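Local coordinates for major capsid protein (Norovirus Hu/GI.7/TCH-060/USA/2003, PDB 4P25), which builds the norovirus capsid and, through its protruding (P) domain, binds histo-blood group antigens such as the Lewis Y glycan, at residues Arg68-Ser73 against Thr152-Gly157; Ala106-Val111 against Trp161-Thr166; Ser126-Lys131 against Phe145-Asp150. One frame throughout, in Å; residues are numbered along the deposited sequence.

Overall arrangement
All three contacts belong to one antiparallel sheet of the P domain, in which strand 108-115 lies between 125-130 and 154-163, and 66-73 follows on the far side of 154-163. Contacts 1 and 2 share strand 154-163 at its two ends, their centres about 19 Å apart. Contact 3, on the outer strand 125-130, has its centre about 12 Å from that of contact 2 and about 11 Å from that of contact 1. Contacts 2 and 3 bring D108, H110, W161, S163, R127 and D129 to the galactose and a fucose of the glycan, whereas contact 1 holds none of the glycan-pocket residues.

Contact 1: Arg68-Ser73 against Thr152-Gly157; sequences RGKVFS and TGDQLG
An antiparallel strand pair of the six-stranded sheet of the P domain joins R68 to L156, G69 to Q155 and K70 to D154. G69 and Q155 form the hydrogen-bonded pair: Q155 N gives a bond of 2.8 Å to G69 O, and G69 N returns one to Q155 O. One step on, V71 N binds G153 O at 3.0 Å, where segment 152-157 is only entering its strand; the positive phi of G153 favours glycine there.

The face bearing R68, K70, D154 and L156 is joined mainly by charge. R68 runs out extended, with CG anti to the backbone N (chi1 -173°), and this lays the side of its guanidinium against the D154 carboxylate. The grip is side-on and two-pronged: R68 NE reaches D154 OD1 at 3.0 Å on its syn lone pair, while R68 NH2 meets D154 OD2 at 2.7 Å, nearly straight at 174°. The two planes are 25° apart, and together the two bonds hold the carboxylate against rotation. R68 NH1 is satisfied by the carbonyl of L85. L156 CD1 packs across the aliphatic part of the arginine, 3.9 Å from R68 CB.

On the opposite face V71 CG2 lies against Q155 CG. The Q155 amide bends back so that NE2 binds T152 O within its own chain segment, while OE1 is bonded to T113. Back on the R68 face, K70 NZ stays 4.2 Å from D154 OD2, beyond salt-bridge range, and a water linking K70 NZ with D154 OD1 bridges the two side chains.

Contact 2: Ala106-Val111 against Trp161-Thr166; sequences ACDWHV and WVSPST. With GAL (beta-D-galactopyranose), chain E; FUC (alpha-L-fucopyranose), chain B.
This is an antiparallel strand pairing that forms part of the glycan pocket, at the end of the sheet where strand 108-115 begins and strand 154-163 gives way to a loop. H110 and W161 carry its aromatic part. The imidazole lies face to face on the six-membered ring of the indole, centroids 3.5 Å apart and planes at 16°, while H110 CB sits over the five-membered ring in a CH-pi contact. With its CG set between the backbone N and the carbonyl carbon (chi1 57°), W161 folds its indole back across the neighbouring strand and under the histidine. The stack limits rotation of the imidazole and presents its NE2 edge to the sugar.

Galactose O3 receives a bond from H110 NE2 at 3.1 Å and donates to D108 OD2 at 2.7 Å. Galactose O4 donates to P164 O at 2.8 Å; S163 OG lies beside both hydroxyls, but its exact place is less sure. The fucose ring oxygen O5 approaches the edge of the indole, 3.5 Å from W161 CH2. D108 OD1 is shared between a water that also reaches S165 OG and a salt bridge to K131.

Beneath the sugar, D108 N to S163 O, S163 N to D108 O and H110 N to W161 O bond the two backbones. On the other side of the sheet the contacts between the segments are apolar: W109 CD1 meets V162 CG1 at 3.8 Å, and C107 SG touches V162 CB.

Strand 125-130 flanks H110 through R127 and D129 and bonds the backbone of 108-115, M125 of the second subunit packs on W161, and the W109 ring meets F101 and F136 on the apolar side.

Contact 3: Ser126-Lys131 against Phe145-Asp150; sequences SRLDVK and FTSDQD. With FUC (alpha-L-fucopyranose), chain B.
Here the edge strand 125-130 of the P-domain sheet meets the loop that follows strand 142-144, with one antiparallel bridge between D129 and T146 and an ST turn at S147.

Backbone bonds make the bridge: D129 N to T146 O at 2.8 Å, and T146 N to D129 O. Farther along, side chains of the loop take over from its backbone. Q149 bends at chi2 (76°), bringing its amide back to the strand, where OE1 accepts from R127 N at 2.7 Å from above the carbonyl plane. S147 OG donates to R127 O at 2.9 Å and accepts from Q149 N, closing the turn, so one hydroxyl ties the loop to itself and to the strand.

Apolar contacts lie on the side away from the sugar. L128 CD2 sits over one face of the F145 ring, 3.9 Å from its centroid, and V130 CG2 touches F145 CB; L80 of strand 78-83 packs on both L128 and F145.

Charge governs the glycan side. R127 takes D129 side-on, its NE bonding D129 OD1 and its NH2 bonding D129 OD2 at 3.1 Å, which holds the guanidinium and carboxylate beside the fucose. D129 CG lies 3.3 Å from fucose O2, and R127 NH2 comes within 2.5 Å of fucose O3, near the guanidinium plane but too short and too bent to count as more than a weak and doubtful bond.

Contact 1: Arg68-Ser73 against Thr152-Gly157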
loop_
_atom_site.group_PDB
_atom_site.type_symbol
_atom_site.label_atom_id
_atom_site.label_comp_id
_atom_site.label_asym_id
_atom_site.label_seq_id
_atom_site.Cartn_x
_atom_site.Cartn_y
_atom_site.Cartn_z
ATOM N N ARG A 68 13.233 8.475 0.365
ATOM C CA ARG A 68 13.132 9.922 0.236
ATOM C C ARG A 68 14.452 10.545 0.654
ATOM O O ARG A 68 15.101 10.081 1.592
ATOM C CB ARG A 68 11.982 10.477 1.082
ATOM C CG ARG A 68 11.726 11.963 0.845
ATOM C CD ARG A 68 10.463 12.424 1.545
ATOM N NE ARG A 68 10.203 13.850 1.332
ATOM C CZ ARG A 68 9.041 14.443 1.594
ATOM N NH1 ARG A 68 8.017 13.733 2.067
ATOM N NH2 ARG A 68 8.890 15.743 1.374
ATOM N N GLY A 69 14.853 11.596 -0.047
ATOM C CA GLY A 69 16.078 12.282 0.309
ATOM C C GLY A 69 16.331 13.513 -0.525
ATOM O O GLY A 69 15.616 13.806 -1.485
ATOM N N LYS A 70 17.367 14.244 -0.141
ATOM C CA LYS A 70 17.764 15.440 -0.866
ATOM C C LYS A 70 19.000 15.182 -1.709
ATOM O O LYS A 70 20.002 14.659 -1.222
ATOM C CB LYS A 70 17.995 16.589 0.109
ATOM C CG LYS A 70 16.702 17.034 0.756
ATOM C CD LYS A 70 16.911 17.967 1.928
ATOM C CE LYS A 70 15.565 18.424 2.454
ATOM N NZ LYS A 70 14.608 17.288 2.597
ATOM N N VAL A 71 18.916 15.557 -2.980
ATOM C CA VAL A 71 20.019 15.364 -3.914
ATOM C C VAL A 71 21.204 16.243 -3.538
ATOM O O VAL A 71 21.037 17.427 -3.242
ATOM C CB VAL A 71 19.574 15.674 -5.359
ATOM C CG1 VAL A 71 20.759 15.610 -6.330
ATOM C CG2 VAL A 71 18.471 14.715 -5.783
ATOM N N PHE A 72 22.394 15.646 -3.528
ATOM C CA PHE A 72 23.630 16.391 -3.302
ATOM C C PHE A 72 24.715 15.948 -4.287
ATOM O O PHE A 72 24.586 14.914 -4.941
ATOM C CB PHE A 72 24.105 16.263 -1.844
ATOM C CG PHE A 72 24.669 14.909 -1.489
ATOM C CD1 PHE A 72 23.829 13.861 -1.135
ATOM C CD2 PHE A 72 26.036 14.692 -1.488
ATOM C CE1 PHE A 72 24.351 12.617 -0.802
ATOM C CE2 PHE A 72 26.561 13.454 -1.156
ATOM C CZ PHE A 72 25.720 12.416 -0.816
ATOM N N SER A 73 25.771 16.745 -4.400
ATOM C CA SER A 73 26.848 16.453 -5.340
ATOM C C SER A 73 27.919 15.576 -4.704
ATOM O O SER A 73 28.402 15.871 -3.608
ATOM C CB SER A 73 27.491 17.749 -5.840
ATOM O OG SER A 73 26.554 18.573 -6.508
ATOM N N THR A 152 16.711 16.947 -8.747
ATOM C CA THR A 152 17.262 17.916 -7.808
ATOM C C THR A 152 16.353 18.008 -6.591
ATOM O O THR A 152 15.201 17.569 -6.626
ATOM C CB THR A 152 17.380 19.324 -8.428
ATOM O OG1 THR A 152 16.078 19.790 -8.808
ATOM C CG2 THR A 152 18.297 19.318 -9.651
ATOM N N GLY A 153 16.878 18.569 -5.510
ATOM C CA GLY A 153 16.097 18.799 -4.307
ATOM C C GLY A 153 15.539 17.555 -3.632
ATOM O O GLY A 153 16.167 16.494 -3.620
ATOM N N ASP A 154 14.344 17.712 -3.070
ATOM C CA ASP A 154 13.675 16.702 -2.256
ATOM C C ASP A 154 12.969 15.689 -3.157
ATOM O O ASP A 154 11.941 15.997 -3.761
ATOM C CB ASP A 154 12.686 17.435 -1.343
ATOM C CG ASP A 154 11.945 16.519 -0.370
ATOM O OD1 ASP A 154 12.237 15.306 -0.284
ATOM O OD2 ASP A 154 11.054 17.054 0.331
ATOM N N GLN A 155 13.528 14.482 -3.242
ATOM C CA GLN A 155 12.989 13.432 -4.103
ATOM C C GLN A 155 12.347 12.326 -3.280
ATOM O O GLN A 155 12.941 11.835 -2.316
ATOM C CB GLN A 155 14.097 12.821 -4.971
ATOM C CG GLN A 155 14.724 13.772 -5.984
ATOM C CD GLN A 155 13.839 14.041 -7.197
ATOM O OE1 GLN A 155 13.191 13.137 -7.731
ATOM N NE2 GLN A 155 13.813 15.294 -7.638
ATOM N N LEU A 156 11.132 11.937 -3.661
ATOM C CA LEU A 156 10.415 10.861 -2.991
ATOM C C LEU A 156 10.014 9.829 -4.016
ATOM O O LEU A 156 9.485 10.165 -5.075
ATOM C CB LEU A 156 9.169 11.404 -2.286
ATOM C CG LEU A 156 8.121 10.407 -1.776
ATOM C CD1 LEU A 156 8.690 9.503 -0.698
ATOM C CD2 LEU A 156 6.911 11.165 -1.252
ATOM N N GLY A 157 10.271 8.566 -3.706
ATOM C CA GLY A 157 9.967 7.528 -4.670
ATOM C C GLY A 157 9.872 6.113 -4.154
ATOM O O GLY A 157 9.949 5.848 -2.952
HETATM O O HOH W 1 14.022 14.795 1.713
HETATM O O HOH W 2 19.781 19.419 -5.330
#

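Contact 2: Ala106-Val111 against Trp161-Thr166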
loop_
_atom_site.group_PDB
_atom_site.type_symbol
_atom_site.label_atom_id
_atom_site.label_comp_id
_atom_site.label_asym_id
_atom_site.label_seq_id
_atom_site.Cartn_x
_atom_site.Cartn_y
_atom_site.Cartn_z
ATOM N N ALA A 106 21.956 -7.196 -2.229
ATOM C CA ALA A 106 22.923 -7.657 -3.227
ATOM C C ALA A 106 22.435 -7.559 -4.665
ATOM O O ALA A 106 22.489 -8.532 -5.419
ATOM C CB ALA A 106 23.390 -9.075 -2.906
ATOM N N CYS A 107 21.963 -6.375 -5.033
ATOM C CA CYS A 107 21.501 -6.120 -6.388
ATOM C C CYS A 107 21.456 -4.621 -6.626
ATOM O O CYS A 107 21.494 -3.831 -5.679
ATOM C CB CYS A 107 20.120 -6.746 -6.631
ATOM S SG CYS A 107 18.793 -6.190 -5.509
ATOM N N ASP A 108 21.402 -4.227 -7.893
ATOM C CA ASP A 108 21.114 -2.844 -8.226
ATOM C C ASP A 108 19.634 -2.562 -8.014
ATOM O O ASP A 108 18.780 -3.418 -8.274
ATOM C CB ASP A 108 21.477 -2.547 -9.679
ATOM C CG ASP A 108 22.949 -2.227 -9.872
ATOM O OD1 ASP A 108 23.786 -2.593 -9.016
ATOM O OD2 ASP A 108 23.264 -1.615 -10.914
ATOM N N TRP A 109 19.335 -1.362 -7.533
ATOM C CA TRP A 109 17.967 -0.886 -7.431
ATOM C C TRP A 109 17.703 0.167 -8.487
ATOM O O TRP A 109 18.601 0.909 -8.876
ATOM C CB TRP A 109 17.708 -0.259 -6.062
ATOM C CG TRP A 109 17.770 -1.208 -4.920
ATOM C CD1 TRP A 109 17.819 -2.572 -4.976
ATOM C CD2 TRP A 109 17.779 -0.860 -3.535
ATOM N NE1 TRP A 109 17.862 -3.092 -3.700
ATOM C CE2 TRP A 109 17.841 -2.059 -2.798
ATOM C CE3 TRP A 109 17.747 0.358 -2.843
ATOM C CZ2 TRP A 109 17.866 -2.078 -1.403
ATOM C CZ3 TRP A 109 17.774 0.339 -1.460
ATOM C CH2 TRP A 109 17.838 -0.869 -0.753
ATOM N N HIS A 110 16.458 0.235 -8.938
ATOM C CA HIS A 110 16.029 1.282 -9.842
ATOM C C HIS A 110 14.767 1.876 -9.253
ATOM O O HIS A 110 13.728 1.220 -9.180
ATOM C CB HIS A 110 15.833 0.696 -11.234
ATOM C CG HIS A 110 17.039 -0.048 -11.718
ATOM N ND1 HIS A 110 17.149 -1.420 -11.638
ATOM C CD2 HIS A 110 18.160 0.382 -12.347
ATOM C CE1 HIS A 110 18.298 -1.799 -12.170
ATOM N NE2 HIS A 110 18.929 -0.724 -12.608
ATOM N N VAL A 111 14.891 3.117 -8.790
ATOM C CA VAL A 111 13.903 3.736 -7.916
ATOM C C VAL A 111 13.298 4.924 -8.631
ATOM O O VAL A 111 14.019 5.819 -9.079
ATOM C CB VAL A 111 14.583 4.231 -6.619
ATOM C CG1 VAL A 111 13.550 4.787 -5.644
ATOM C CG2 VAL A 111 15.392 3.107 -5.966
ATOM N N TRP A 161 12.221 -1.624 -9.919
ATOM C CA TRP A 161 12.749 -2.917 -10.348
ATOM C C TRP A 161 14.176 -3.123 -9.855
ATOM O O TRP A 161 14.821 -2.178 -9.409
ATOM C CB TRP A 161 12.650 -3.111 -11.872
ATOM C CG TRP A 161 13.328 -2.072 -12.759
ATOM C CD1 TRP A 161 12.886 -0.808 -13.021
ATOM C CD2 TRP A 161 14.518 -2.247 -13.545
ATOM N NE1 TRP A 161 13.739 -0.172 -13.895
ATOM C CE2 TRP A 161 14.750 -1.038 -14.235
ATOM C CE3 TRP A 161 15.421 -3.305 -13.721
ATOM C CZ2 TRP A 161 15.842 -0.855 -15.087
ATOM C CZ3 TRP A 161 16.508 -3.123 -14.582
ATOM C CH2 TRP A 161 16.706 -1.906 -15.246
ATOM N N VAL A 162 14.652 -4.364 -9.918
ATOM C CA VAL A 162 16.011 -4.682 -9.488
ATOM C C VAL A 162 16.746 -5.465 -10.572
ATOM O O VAL A 162 16.119 -6.104 -11.415
ATOM C CB VAL A 162 16.026 -5.477 -8.160
ATOM C CG1 VAL A 162 15.390 -4.664 -7.044
ATOM C CG2 VAL A 162 15.319 -6.820 -8.322
ATOM N N SER A 163 18.076 -5.407 -10.550
ATOM C CA SER A 163 18.903 -6.079 -11.550
ATOM C C SER A 163 20.236 -6.496 -10.909
ATOM O O SER A 163 20.551 -6.039 -9.809
ATOM C CB SER A 163 19.117 -5.156 -12.757
ATOM O OG SER A 163 19.828 -3.987 -12.390
ATOM N N PRO A 164 21.008 -7.379 -11.575
ATOM C CA PRO A 164 22.260 -7.866 -10.976
ATOM C C PRO A 164 23.282 -6.764 -10.685
ATOM O O PRO A 164 23.344 -5.764 -11.399
ATOM C CB PRO A 164 22.809 -8.817 -12.048
ATOM C CG PRO A 164 21.611 -9.269 -12.789
ATOM C CD PRO A 164 20.709 -8.076 -12.841
ATOM N N SER A 165 24.079 -6.953 -9.640
ATOM C CA SER A 165 25.095 -5.972 -9.274
ATOM C C SER A 165 26.225 -5.966 -10.291
ATOM O O SER A 165 26.840 -4.932 -10.546
ATOM C CB SER A 165 25.655 -6.273 -7.879
ATOM O OG SER A 165 24.665 -6.092 -6.881
ATOM N N THR A 166 26.498 -7.135 -10.858
ATOM C CA THR A 166 27.545 -7.275 -11.858
ATOM C C THR A 166 26.999 -8.035 -13.060
ATOM O O THR A 166 26.050 -8.802 -12.933
ATOM C CB THR A 166 28.763 -8.023 -11.295
ATOM O OG1 THR A 166 28.359 -9.323 -10.836
ATOM C CG2 THR A 166 29.396 -7.249 -10.146
HETATM C C1 GAL E . 23.187 -2.815 -16.466
HETATM C C2 GAL E . 22.167 -2.262 -15.485
HETATM C C3 GAL E . 22.781 -2.195 -14.096
HETATM C C4 GAL E . 23.329 -3.562 -13.718
HETATM C C5 GAL E . 24.285 -4.042 -14.797
HETATM C C6 GAL E . 24.830 -5.421 -14.420
HETATM O O2 GAL E . 21.769 -0.946 -15.897
HETATM O O3 GAL E . 21.780 -1.801 -13.147
HETATM O O4 GAL E . 22.245 -4.493 -13.588
HETATM O O5 GAL E . 23.589 -4.129 -16.049
HETATM O O6 GAL E . 25.966 -5.725 -15.234
HETATM C C1 FUC B . 20.341 -0.830 -15.819
HETATM C C2 FUC B . 19.946 0.635 -15.903
HETATM C C3 FUC B . 20.419 1.213 -17.226
HETATM C C4 FUC B . 19.891 0.361 -18.370
HETATM C C5 FUC B . 20.290 -1.089 -18.148
HETATM C C6 FUC B . 19.752 -1.947 -19.295
HETATM O O2 FUC B . 20.551 1.357 -14.822
HETATM O O3 FUC B . 19.930 2.555 -17.365
HETATM O O4 FUC B . 18.461 0.462 -18.422
HETATM O O5 FUC B . 19.742 -1.551 -16.905
HETATM O O HOH W 3 23.091 -9.237 -7.938
HETATM O O HOH W 4 24.785 -3.381 -6.715
#

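Contact 3: Ser126-Lys131 against Phe145-Asp150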
loop_
_atom_site.group_PDB
_atom_site.type_symbol
_atom_site.label_atom_id
_atom_site.label_comp_id
_atom_site.label_asym_id
_atom_site.label_seq_id
_atom_site.Cartn_x
_atom_site.Cartn_y
_atom_site.Cartn_z
ATOM N N SER A 126 12.154 10.856 -12.114
ATOM C CA SER A 126 13.551 10.491 -12.322
ATOM C C SER A 126 13.714 9.043 -11.889
ATOM O O SER A 126 13.133 8.617 -10.885
ATOM C CB SER A 126 14.470 11.384 -11.485
ATOM O OG SER A 126 14.334 12.747 -11.843
ATOM N N ARG A 127 14.489 8.271 -12.642
ATOM C CA ARG A 127 14.829 6.927 -12.206
ATOM C C ARG A 127 16.233 6.960 -11.620
ATOM O O ARG A 127 17.205 7.293 -12.316
ATOM C CB ARG A 127 14.727 5.916 -13.352
ATOM C CG ARG A 127 14.652 4.460 -12.871
ATOM C CD ARG A 127 14.822 3.469 -14.021
ATOM N NE ARG A 127 16.194 3.485 -14.522
ATOM C CZ ARG A 127 16.564 3.133 -15.752
ATOM N NH1 ARG A 127 15.667 2.724 -16.646
ATOM N NH2 ARG A 127 17.843 3.201 -16.093
ATOM N N LEU A 128 16.327 6.655 -10.327
ATOM C CA LEU A 128 17.611 6.610 -9.639
ATOM C C LEU A 128 18.151 5.192 -9.679
ATOM O O LEU A 128 17.508 4.256 -9.194
ATOM C CB LEU A 128 17.470 7.079 -8.194
ATOM C CG LEU A 128 16.676 8.381 -8.001
ATOM C CD1 LEU A 128 16.717 8.822 -6.548
ATOM C CD2 LEU A 128 17.183 9.494 -8.926
ATOM N N ASP A 129 19.325 5.038 -10.277
ATOM C CA ASP A 129 19.957 3.738 -10.407
ATOM C C ASP A 129 21.020 3.604 -9.315
ATOM O O ASP A 129 22.030 4.311 -9.306
ATOM C CB ASP A 129 20.509 3.580 -11.825
ATOM C CG ASP A 129 19.425 3.785 -12.885
ATOM O OD1 ASP A 129 18.295 3.281 -12.682
ATOM O OD2 ASP A 129 19.682 4.467 -13.901
ATOM N N VAL A 130 20.756 2.702 -8.375
ATOM C CA VAL A 130 21.524 2.618 -7.137
ATOM C C VAL A 130 22.256 1.292 -7.026
ATOM O O VAL A 130 21.641 0.224 -7.145
ATOM C CB VAL A 130 20.593 2.751 -5.915
ATOM C CG1 VAL A 130 21.385 2.660 -4.618
ATOM C CG2 VAL A 130 19.802 4.053 -5.985
ATOM N N LYS A 131 23.565 1.358 -6.796
ATOM C CA LYS A 131 24.359 0.154 -6.578
ATOM C C LYS A 131 24.633 -0.035 -5.091
ATOM O O LYS A 131 24.761 0.941 -4.345
ATOM C CB LYS A 131 25.684 0.219 -7.350
ATOM C CG LYS A 131 25.514 0.406 -8.848
ATOM C CD LYS A 131 26.807 0.119 -9.595
ATOM C CE LYS A 131 27.083 -1.377 -9.695
ATOM N NZ LYS A 131 26.191 -2.068 -10.676
ATOM N N PHE A 145 23.729 7.511 -6.562
ATOM C CA PHE A 145 22.984 7.010 -7.712
ATOM C C PHE A 145 23.504 7.607 -9.007
ATOM O O PHE A 145 24.209 8.623 -9.007
ATOM C CB PHE A 145 21.472 7.299 -7.572
ATOM C CG PHE A 145 21.119 8.769 -7.614
ATOM C CD1 PHE A 145 20.930 9.423 -8.824
ATOM C CD2 PHE A 145 20.960 9.492 -6.438
ATOM C CE1 PHE A 145 20.611 10.780 -8.864
ATOM C CE2 PHE A 145 20.637 10.843 -6.471
ATOM C CZ PHE A 145 20.459 11.485 -7.687
ATOM N N THR A 146 23.161 6.962 -10.111
ATOM C CA THR A 146 23.287 7.575 -11.419
ATOM C C THR A 146 21.871 7.673 -11.966
ATOM O O THR A 146 20.985 6.922 -11.536
ATOM C CB THR A 146 24.190 6.756 -12.375
ATOM O OG1 THR A 146 23.679 5.424 -12.511
ATOM C CG2 THR A 146 25.623 6.698 -11.848
ATOM N N SER A 147 21.646 8.607 -12.881
ATOM C CA SER A 147 20.327 8.794 -13.471
ATOM C C SER A 147 20.449 9.393 -14.858
ATOM O O SER A 147 21.308 10.237 -15.107
ATOM C CB SER A 147 19.472 9.716 -12.598
ATOM O OG SER A 147 18.195 9.924 -13.184
ATOM N N ASP A 148 19.586 8.957 -15.765
ATOM C CA ASP A 148 19.547 9.554 -17.092
ATOM C C ASP A 148 18.717 10.835 -17.079
ATOM O O ASP A 148 18.680 11.574 -18.062
ATOM C CB ASP A 148 19.031 8.554 -18.129
ATOM C CG ASP A 148 20.078 7.524 -18.500
ATOM O OD1 ASP A 148 21.280 7.846 -18.380
ATOM O OD2 ASP A 148 19.708 6.401 -18.906
ATOM N N GLN A 149 18.064 11.098 -15.951
ATOM C CA GLN A 149 17.323 12.338 -15.775
ATOM C C GLN A 149 18.158 13.280 -14.911
ATOM O O GLN A 149 19.323 12.993 -14.633
ATOM C CB GLN A 149 15.942 12.067 -15.160
ATOM C CG GLN A 149 15.033 11.186 -16.028
ATOM C CD GLN A 149 15.409 9.710 -15.981
ATOM O OE1 GLN A 149 15.729 9.170 -14.919
ATOM N NE2 GLN A 149 15.393 9.057 -17.144
ATOM N N ASP A 150 17.579 14.405 -14.497
ATOM C CA ASP A 150 18.319 15.388 -13.704
ATOM C C ASP A 150 17.577 15.746 -12.411
ATOM O O ASP A 150 17.144 16.882 -12.239
ATOM C CB ASP A 150 18.576 16.657 -14.531
ATOM C CG ASP A 150 19.663 17.547 -13.936
ATOM O OD1 ASP A 150 20.382 17.098 -13.018
ATOM O OD2 ASP A 150 19.809 18.698 -14.404
HETATM C C1 FUC B . 20.341 -0.830 -15.819
HETATM C C2 FUC B . 19.946 0.635 -15.903
HETATM C C3 FUC B . 20.419 1.213 -17.226
HETATM C C4 FUC B . 19.891 0.361 -18.370
HETATM C C5 FUC B . 20.290 -1.089 -18.148
HETATM C C6 FUC B . 19.752 -1.947 -19.295
HETATM O O2 FUC B . 20.551 1.357 -14.822
HETATM O O3 FUC B . 19.930 2.555 -17.365
HETATM O O4 FUC B . 18.461 0.462 -18.422
HETATM O O5 FUC B . 19.742 -1.551 -16.905
HETATM O O HOH W 5 18.017 6.616 -14.918
HETATM O O HOH W 6 24.676 3.258 -11.083
#